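Local coordinates for protein metal transporter CNNM3 (Homo sapiens, PDB 6DFD) that probably takes part in magnesium efflux across the membrane, with a cyclic nucleotide-binding homology domain that mediates dimerization and is required for that activity, at residues Val83-Arg88 against Leu191-Arg196; Gly117-Glu122 against Ser187-Ile192. The protein carries 6 engineered substitutions. All blocks are in the same frame, centred on the assembly; numbering follows the deposited sequence.

Contact 1. Residues Val83-Arg88 against Leu191-Arg196; sequences VNQEVR and LIKVTR
Val83 and Lys193 start the pairing of strand 84-87 with strand 189-195. Lys193 N donates to Val83 O at 2.8 Å. Gln85 and Leu191 follow as an antiparallel hydrogen-bonded pair. Gln85 N donates to Leu191 O at 3.0 Å, and Leu191 N returns a bond to Gln85 O at 2.9 Å. Asn84 and Ile192 between them are a non-hydrogen-bonded pair. The short strand axes make an angle of 121°, well away from strictly antiparallel.

The tight part is apolar. The chi1 of Val83 (171°) sets CG1 opposite the backbone N and brings it 3.7 Å from Ile192 CG2. The same methyl lies 4.1 Å from Val194 CG2. Gln85 and Lys193 form the looser, partly exposed side. There Gln85 CG passes Lys193 CB at 4.1 Å, and the extended Lys193 chain goes on to a cation-pi contact with Tyr110. On the face of Asn84 and Ile192, a water donates to both Asn84 OD1 and Leu191 O, at 2.9 Å from the latter. Leu191 O thus accepts from this water and from Gln85 N. The amide of Asn84 is held at its other end too, since ND2 bonds to Leu78 O and His80 O.

In the beta-barrel fold of the domain, strand 84-87 is an edge strand of its sheet within the chain, and strand 110-114 flanks strand 189-195 on its other side. Helix 71-78 packs on Val83, Ile192 and Val194 through Leu77 and Leu78, while Leu101 of strand 100-102 touches Val87 and Leu191.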
ATOM      1  N   VAL A  83       0.746 -23.446   3.795  1.00 37.54           N
ATOM      2  CA  VAL A  83       0.128 -22.131   3.643  1.00 36.67           C
ATOM      3  C   VAL A  83       0.576 -21.182   4.739  1.00 37.66           C
ATOM      4  O   VAL A  83       0.501 -19.955   4.574  1.00 37.81           O
ATOM      5  CB  VAL A  83      -1.402 -22.308   3.620  1.00 37.30           C
ATOM      6  CG1 VAL A  83      -2.135 -20.971   3.684  1.00 37.87           C
ATOM      7  CG2 VAL A  83      -1.799 -23.090   2.380  1.00 39.33           C
ATOM      8  N   ASN A  84       1.063 -21.717   5.844  1.00 39.53           N
ATOM      9  CA  ASN A  84       1.500 -20.922   6.979  1.00 40.67           C
ATOM     10  C   ASN A  84       3.004 -20.761   6.868  1.00 39.86           C
ATOM     11  O   ASN A  84       3.748 -21.730   7.038  1.00 40.78           O
ATOM     12  CB  ASN A  84       1.096 -21.596   8.282  1.00 43.73           C
ATOM     13  CG  ASN A  84      -0.386 -21.474   8.534  1.00 44.76           C
ATOM     14  OD1 ASN A  84      -0.835 -20.492   9.122  1.00 45.33           O
ATOM     15  ND2 ASN A  84      -1.162 -22.452   8.055  1.00 44.76           N
ATOM     16  N   GLN A  85       3.447 -19.540   6.576  1.00 38.25           N
ATOM     17  CA  GLN A  85       4.854 -19.298   6.296  1.00 38.65           C
ATOM     18  C   GLN A  85       5.335 -18.126   7.132  1.00 36.37           C
ATOM     19  O   GLN A  85       4.551 -17.382   7.714  1.00 34.61           O
ATOM     20  CB  GLN A  85       5.095 -19.016   4.807  1.00 41.63           C
ATOM     21  CG  GLN A  85       4.614 -20.119   3.856  1.00 47.76           C
ATOM     22  CD  GLN A  85       5.606 -21.250   3.681  1.00 57.18           C
ATOM     23  OE1 GLN A  85       6.651 -21.292   4.333  1.00 59.95           O
ATOM     24  NE2 GLN A  85       5.286 -22.176   2.783  1.00 62.25           N
ATOM     25  N   GLU A  86       6.646 -17.963   7.190  1.00 38.93           N
ATOM     26  CA  GLU A  86       7.232 -16.852   7.911  1.00 41.88           C
ATOM     27  C   GLU A  86       8.319 -16.224   7.060  1.00 40.35           C
ATOM     28  O   GLU A  86       8.844 -16.834   6.124  1.00 41.80           O
ATOM     29  CB  GLU A  86       7.823 -17.301   9.254  1.00 47.26           C
ATOM     30  CG  GLU A  86       8.974 -18.291   9.107  1.00 53.24           C
ATOM     31  CD  GLU A  86       9.700 -18.558  10.415  1.00 55.26           C
ATOM     32  OE1 GLU A  86       9.518 -17.774  11.372  1.00 54.10           O
ATOM     33  OE2 GLU A  86      10.450 -19.553  10.483  1.00 55.91           O
ATOM     34  N   VAL A  87       8.659 -14.995   7.413  1.00 37.01           N
ATOM     35  CA  VAL A  87       9.900 -14.378   6.988  1.00 37.37           C
ATOM     36  C   VAL A  87      10.665 -14.080   8.261  1.00 36.50           C
ATOM     37  O   VAL A  87      10.144 -13.403   9.158  1.00 35.95           O
ATOM     38  CB  VAL A  87       9.666 -13.109   6.153  1.00 40.95           C
ATOM     39  CG1 VAL A  87      10.978 -12.365   5.911  1.00 43.71           C
ATOM     40  CG2 VAL A  87       9.025 -13.473   4.822  1.00 43.52           C
ATOM     41  N   ARG A  88      11.864 -14.636   8.364  1.00 37.79           N
ATOM     42  CA  ARG A  88      12.782 -14.321   9.447  1.00 40.93           C
ATOM     43  C   ARG A  88      13.572 -13.098   9.015  1.00 41.31           C
ATOM     44  O   ARG A  88      14.341 -13.153   8.049  1.00 43.36           O
ATOM     45  CB  ARG A  88      13.697 -15.503   9.732  1.00 45.23           C
ATOM     46  CG  ARG A  88      12.943 -16.753  10.101  1.00 47.10           C
ATOM     47  CD  ARG A  88      13.844 -17.696  10.858  1.00 50.69           C
ATOM     48  NE  ARG A  88      14.297 -17.093  12.109  1.00 54.13           N
ATOM     49  CZ  ARG A  88      15.271 -17.584  12.864  1.00 62.11           C
ATOM     50  NH1 ARG A  88      15.903 -18.692  12.496  1.00 64.81           N
ATOM     51  NH2 ARG A  88      15.616 -16.963  13.985  1.00 65.94           N
ATOM     52  N   LEU A 191       2.745 -15.158   7.829  1.00 33.48           N
ATOM     53  CA  LEU A 191       2.073 -15.020   6.545  1.00 35.00           C
ATOM     54  C   LEU A 191       1.146 -16.191   6.267  1.00 33.56           C
ATOM     55  O   LEU A 191       1.430 -17.337   6.634  1.00 33.29           O
ATOM     56  CB  LEU A 191       3.087 -14.973   5.381  1.00 39.30           C
ATOM     57  CG  LEU A 191       4.155 -13.885   5.376  1.00 42.97           C
ATOM     58  CD1 LEU A 191       5.006 -14.042   4.146  1.00 43.94           C
ATOM     59  CD2 LEU A 191       3.530 -12.507   5.425  1.00 45.54           C
ATOM     60  N   ILE A 192       0.062 -15.880   5.557  1.00 31.76           N
ATOM     61  CA  ILE A 192      -0.723 -16.847   4.793  1.00 32.32           C
ATOM     62  C   ILE A 192      -0.268 -16.745   3.344  1.00 32.37           C
ATOM     63  O   ILE A 192      -0.284 -15.655   2.763  1.00 33.40           O
ATOM     64  CB  ILE A 192      -2.230 -16.554   4.920  1.00 34.10           C
ATOM     65  CG1 ILE A 192      -2.694 -16.785   6.361  1.00 36.78           C
ATOM     66  CG2 ILE A 192      -3.051 -17.386   3.929  1.00 35.65           C
ATOM     67  CD1 ILE A 192      -2.503 -18.230   6.866  1.00 39.14           C
ATOM     68  N   LYS A 193       0.155 -17.866   2.761  1.00 33.21           N
ATOM     69  CA  LYS A 193       0.600 -17.919   1.372  1.00 34.48           C
ATOM     70  C   LYS A 193      -0.203 -18.973   0.628  1.00 35.07           C
ATOM     71  O   LYS A 193      -0.127 -20.164   0.957  1.00 36.30           O
ATOM     72  CB  LYS A 193       2.084 -18.254   1.275  1.00 36.46           C
ATOM     73  CG  LYS A 193       2.632 -18.218  -0.140  1.00 43.24           C
ATOM     74  CD  LYS A 193       4.030 -18.835  -0.207  1.00 53.73           C
ATOM     75  CE  LYS A 193       4.819 -18.335  -1.409  1.00 63.50           C
ATOM     76  NZ  LYS A 193       6.220 -18.865  -1.437  1.00 70.34           N
ATOM     77  N   VAL A 194      -0.932 -18.547  -0.398  1.00 34.06           N
ATOM     78  CA  VAL A 194      -1.762 -19.448  -1.195  1.00 34.75           C
ATOM     79  C   VAL A 194      -1.284 -19.374  -2.634  1.00 35.81           C
ATOM     80  O   VAL A 194      -1.338 -18.306  -3.256  1.00 35.49           O
ATOM     81  CB  VAL A 194      -3.250 -19.099  -1.092  1.00 32.54           C
ATOM     82  CG1 VAL A 194      -4.076 -20.022  -1.997  1.00 32.51           C
ATOM     83  CG2 VAL A 194      -3.693 -19.216   0.342  1.00 34.15           C
ATOM     84  N   THR A 195      -0.813 -20.501  -3.158  1.00 38.21           N
ATOM     85  CA  THR A 195      -0.389 -20.547  -4.542  1.00 40.27           C
ATOM     86  C   THR A 195      -1.590 -20.745  -5.457  1.00 39.32           C
ATOM     87  O   THR A 195      -2.676 -21.157  -5.035  1.00 38.88           O
ATOM     88  CB  THR A 195       0.622 -21.673  -4.786  1.00 43.43           C
ATOM     89  OG1 THR A 195      -0.028 -22.943  -4.664  1.00 42.71           O
ATOM     90  CG2 THR A 195       1.782 -21.598  -3.791  1.00 44.57           C
ATOM     91  N   ARG A 196      -1.375 -20.447  -6.732  1.00 40.19           N
ATOM     92  CA  ARG A 196      -2.429 -20.641  -7.716  1.00 42.44           C
ATOM     93  C   ARG A 196      -2.886 -22.094  -7.744  1.00 41.97           C
ATOM     94  O   ARG A 196      -4.086 -22.371  -7.825  1.00 42.27           O
ATOM     95  CB  ARG A 196      -1.935 -20.198  -9.090  1.00 47.09           C
ATOM     96  CG  ARG A 196      -2.962 -20.353 -10.201  1.00 53.24           C
ATOM     97  CD  ARG A 196      -2.535 -19.615 -11.462  1.00 63.03           C
ATOM     98  NE  ARG A 196      -1.118 -19.809 -11.764  1.00 71.68           N
ATOM     99  CZ  ARG A 196      -0.503 -19.325 -12.840  1.00 76.25           C
ATOM    100  NH1 ARG A 196      -1.176 -18.613 -13.736  1.00 78.68           N
ATOM    101  NH2 ARG A 196       0.791 -19.557 -13.023  1.00 75.88           N
TER
HETATM  102  O   HOH W   1       1.227 -18.359   9.290  1.00 45.38           O

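Contact 2. Residues Gly117-Glu122 against Ser187-Ile192; sequences GRVEVE and SDLQLI
Ser187 OG is held by two backbone groups, one from each segment. It accepts a hydrogen from Arg118 N at 3.0 Å, with a bent N-H...O angle of 140°. It donates its own to Asp188 O, also at 3.0 Å. That second bond comes from above the carbonyl plane, 46° out of it. A chi1 of 70° puts OG between the backbone N and the carbonyl carbon of its own residue, which lets it serve both partners. An alanine in place of this serine would probably leave Arg118 N and Asp188 O without the hydroxyl that joins them, and the turn at Ser187 and Asp188 less firmly tied to the chain just before strand 119-123.

Gly117 fits closely beside this hydroxyl. Its CA is 3.4 Å from Ser187 OG and 3.8 Å from Leu189 CD2. A CB here would clash with Leu189 CD2 and Asp188 O, and the backbone angles would also jam it against the preceding carbonyl.

In this beta-barrel, of the cupin clan, strand 119-123 belongs to one four-stranded antiparallel sheet and strand 189-195 to the other. The contact lies where the chain passes from sheet to sheet twice, after strand 110-114 and after strand 181-185.

The buried Leu189 supplies the apolar part of the contact. Its CD2 lies against the Arg118 backbone, 3.4 Å from Arg118 N. Its CD1 meets Val119 CG1 at 3.7 Å, the two side chains crossing at about a right angle. Val119 also touches Ile114, and Leu189 touches Val87. The Arg118 side chain bends at chi2 and chi3, and its NE forms a salt bridge with Glu131. Asp188 points away from segment 117-122, and its OD1 accepts from Phe89 N.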
ATOM      1  N   GLY A 117       3.228  -8.438  11.195  1.00 32.88           N
ATOM      2  CA  GLY A 117       4.464  -7.849  10.722  1.00 35.94           C
ATOM      3  C   GLY A 117       4.213  -6.665   9.811  1.00 35.62           C
ATOM      4  O   GLY A 117       3.079  -6.242   9.587  1.00 33.72           O
ATOM      5  N   ARG A 118       5.317  -6.142   9.268  1.00 31.64           N
ATOM      6  CA  ARG A 118       5.315  -4.879   8.544  1.00 30.35           C
ATOM      7  C   ARG A 118       6.082  -5.019   7.242  1.00 29.21           C
ATOM      8  O   ARG A 118       7.155  -5.631   7.205  1.00 31.75           O
ATOM      9  CB  ARG A 118       5.947  -3.763   9.386  1.00 34.07           C
ATOM     10  CG  ARG A 118       5.465  -3.714  10.813  1.00 38.40           C
ATOM     11  CD  ARG A 118       4.025  -3.223  10.884  1.00 40.57           C
ATOM     12  NE  ARG A 118       3.933  -1.814  10.526  1.00 45.90           N
ATOM     13  CZ  ARG A 118       2.833  -1.079  10.637  1.00 52.50           C
ATOM     14  NH1 ARG A 118       1.707  -1.621  11.090  1.00 56.02           N
ATOM     15  NH2 ARG A 118       2.861   0.202  10.294  1.00 54.61           N
ATOM     16  N   VAL A 119       5.540  -4.426   6.181  1.00 30.59           N
ATOM     17  CA  VAL A 119       6.172  -4.457   4.869  1.00 31.79           C
ATOM     18  C   VAL A 119       6.159  -3.057   4.272  1.00 32.07           C
ATOM     19  O   VAL A 119       5.317  -2.218   4.604  1.00 31.08           O
ATOM     20  CB  VAL A 119       5.475  -5.446   3.903  1.00 33.60           C
ATOM     21  CG1 VAL A 119       5.629  -6.872   4.394  1.00 34.68           C
ATOM     22  CG2 VAL A 119       4.014  -5.083   3.724  1.00 32.55           C
ATOM     23  N   GLU A 120       7.113  -2.811   3.388  1.00 34.35           N
ATOM     24  CA  GLU A 120       7.114  -1.631   2.545  1.00 36.36           C
ATOM     25  C   GLU A 120       6.690  -2.050   1.151  1.00 35.42           C
ATOM     26  O   GLU A 120       7.188  -3.047   0.611  1.00 36.03           O
ATOM     27  CB  GLU A 120       8.494  -0.968   2.493  1.00 41.20           C
ATOM     28  CG  GLU A 120       8.552   0.250   1.565  1.00 46.61           C
ATOM     29  CD  GLU A 120       9.918   0.925   1.572  1.00 53.71           C
ATOM     30  OE1 GLU A 120      10.142   1.800   2.431  1.00 55.90           O
ATOM     31  OE2 GLU A 120      10.761   0.565   0.724  1.00 56.47           O
ATOM     32  N   VAL A 121       5.772  -1.286   0.582  1.00 36.01           N
ATOM     33  CA  VAL A 121       5.242  -1.520  -0.747  1.00 39.91           C
ATOM     34  C   VAL A 121       5.642  -0.336  -1.606  1.00 41.83           C
ATOM     35  O   VAL A 121       5.444   0.817  -1.204  1.00 43.81           O
ATOM     36  CB  VAL A 121       3.709  -1.667  -0.729  1.00 44.50           C
ATOM     37  CG1 VAL A 121       3.200  -2.051  -2.102  1.00 47.56           C
ATOM     38  CG2 VAL A 121       3.273  -2.680   0.313  1.00 46.92           C
ATOM     39  N   GLU A 122       6.191  -0.612  -2.784  1.00 42.06           N
ATOM     40  CA  GLU A 122       6.382   0.415  -3.800  1.00 45.47           C
ATOM     41  C   GLU A 122       5.594  -0.015  -5.029  1.00 43.45           C
ATOM     42  O   GLU A 122       5.796  -1.122  -5.538  1.00 43.68           O
ATOM     43  CB  GLU A 122       7.866   0.632  -4.112  1.00 55.26           C
ATOM     44  CG  GLU A 122       8.545  -0.504  -4.814  1.00 68.80           C
ATOM     45  CD  GLU A 122       8.669  -0.261  -6.303  1.00 81.72           C
ATOM     46  OE1 GLU A 122       7.934  -0.913  -7.071  1.00 85.35           O
ATOM     47  OE2 GLU A 122       9.490   0.594  -6.698  1.00 86.84           O
ATOM     48  N   SER A 187      10.169  -6.391   9.112  1.00 34.37           N
ATOM     49  CA  SER A 187      10.158  -7.057  10.406  1.00 35.51           C
ATOM     50  C   SER A 187       9.968  -8.538  10.134  1.00 34.82           C
ATOM     51  O   SER A 187       9.676  -8.935   9.005  1.00 35.24           O
ATOM     52  CB  SER A 187       9.031  -6.536  11.301  1.00 35.71           C
ATOM     53  OG  SER A 187       7.759  -6.969  10.806  1.00 36.36           O
ATOM     54  N   ASP A 188      10.113  -9.361  11.173  1.00 34.92           N
ATOM     55  CA  ASP A 188       9.655 -10.738  11.045  1.00 35.13           C
ATOM     56  C   ASP A 188       8.211 -10.724  10.577  1.00 32.71           C
ATOM     57  O   ASP A 188       7.411  -9.905  11.036  1.00 31.42           O
ATOM     58  CB  ASP A 188       9.732 -11.489  12.369  1.00 39.06           C
ATOM     59  CG  ASP A 188      11.152 -11.745  12.831  1.00 44.38           C
ATOM     60  OD1 ASP A 188      12.099 -11.677  12.017  1.00 44.98           O
ATOM     61  OD2 ASP A 188      11.290 -12.040  14.030  1.00 46.15           O
ATOM     62  N   LEU A 189       7.875 -11.623   9.657  1.00 34.31           N
ATOM     63  CA  LEU A 189       6.510 -11.727   9.157  1.00 34.00           C
ATOM     64  C   LEU A 189       5.943 -13.102   9.462  1.00 33.93           C
ATOM     65  O   LEU A 189       6.641 -14.111   9.332  1.00 33.87           O
ATOM     66  CB  LEU A 189       6.416 -11.507   7.638  1.00 35.66           C
ATOM     67  CG  LEU A 189       7.011 -10.233   7.041  1.00 37.07           C
ATOM     68  CD1 LEU A 189       6.771 -10.219   5.540  1.00 38.00           C
ATOM     69  CD2 LEU A 189       6.420  -8.996   7.697  1.00 35.57           C
ATOM     70  N   GLN A 190       4.662 -13.132   9.834  1.00 31.40           N
ATOM     71  CA  GLN A 190       3.874 -14.356   9.816  1.00 33.31           C
ATOM     72  C   GLN A 190       2.806 -14.188   8.748  1.00 31.35           C
ATOM     73  O   GLN A 190       2.050 -13.206   8.777  1.00 31.71           O
ATOM     74  CB  GLN A 190       3.243 -14.651  11.179  1.00 40.72           C
ATOM     75  CG  GLN A 190       2.661 -16.057  11.292  1.00 52.77           C
ATOM     76  CD  GLN A 190       3.723 -17.146  11.221  1.00 67.43           C
ATOM     77  OE1 GLN A 190       4.818 -17.003  11.765  1.00 71.92           O
ATOM     78  NE2 GLN A 190       3.402 -18.240  10.538  1.00 73.17           N
ATOM     79  N   LEU A 191       2.745 -15.158   7.829  1.00 33.48           N
ATOM     80  CA  LEU A 191       2.073 -15.020   6.545  1.00 35.00           C
ATOM     81  C   LEU A 191       1.146 -16.191   6.267  1.00 33.56           C
ATOM     82  O   LEU A 191       1.430 -17.337   6.634  1.00 33.29           O
ATOM     83  CB  LEU A 191       3.087 -14.973   5.381  1.00 39.30           C
ATOM     84  CG  LEU A 191       4.155 -13.885   5.376  1.00 42.97           C
ATOM     85  CD1 LEU A 191       5.006 -14.042   4.146  1.00 43.94           C
ATOM     86  CD2 LEU A 191       3.530 -12.507   5.425  1.00 45.54           C
ATOM     87  N   ILE A 192       0.062 -15.880   5.557  1.00 31.76           N
ATOM     88  CA  ILE A 192      -0.723 -16.847   4.793  1.00 32.32           C
ATOM     89  C   ILE A 192      -0.268 -16.745   3.344  1.00 32.37           C
ATOM     90  O   ILE A 192      -0.284 -15.655   2.763  1.00 33.40           O
ATOM     91  CB  ILE A 192      -2.230 -16.554   4.920  1.00 34.10           C
ATOM     92  CG1 ILE A 192      -2.694 -16.785   6.361  1.00 36.78           C
ATOM     93  CG2 ILE A 192      -3.051 -17.386   3.929  1.00 35.65           C
ATOM     94  CD1 ILE A 192      -2.503 -18.230   6.866  1.00 39.14           C
TER

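Both contacts use strand 189-195, and they share Leu191 and Ile192. Their centres are about 11 Å apart. Contact 1 pairs this strand with its edge neighbour inside one sheet. Contact 2 joins its beginning to a strand of the other sheet. Between them Val87 N probably bonds to Leu189 O, at 2.9 Å, so the ladder of contact 1 runs on to the residue that packs in contact 2. Asp188 OD1 comes 3.6 Å from Arg88 C at the end of segment 83-88. Neither contact touches the other protein chain of the assembly; both join parts of a single domain.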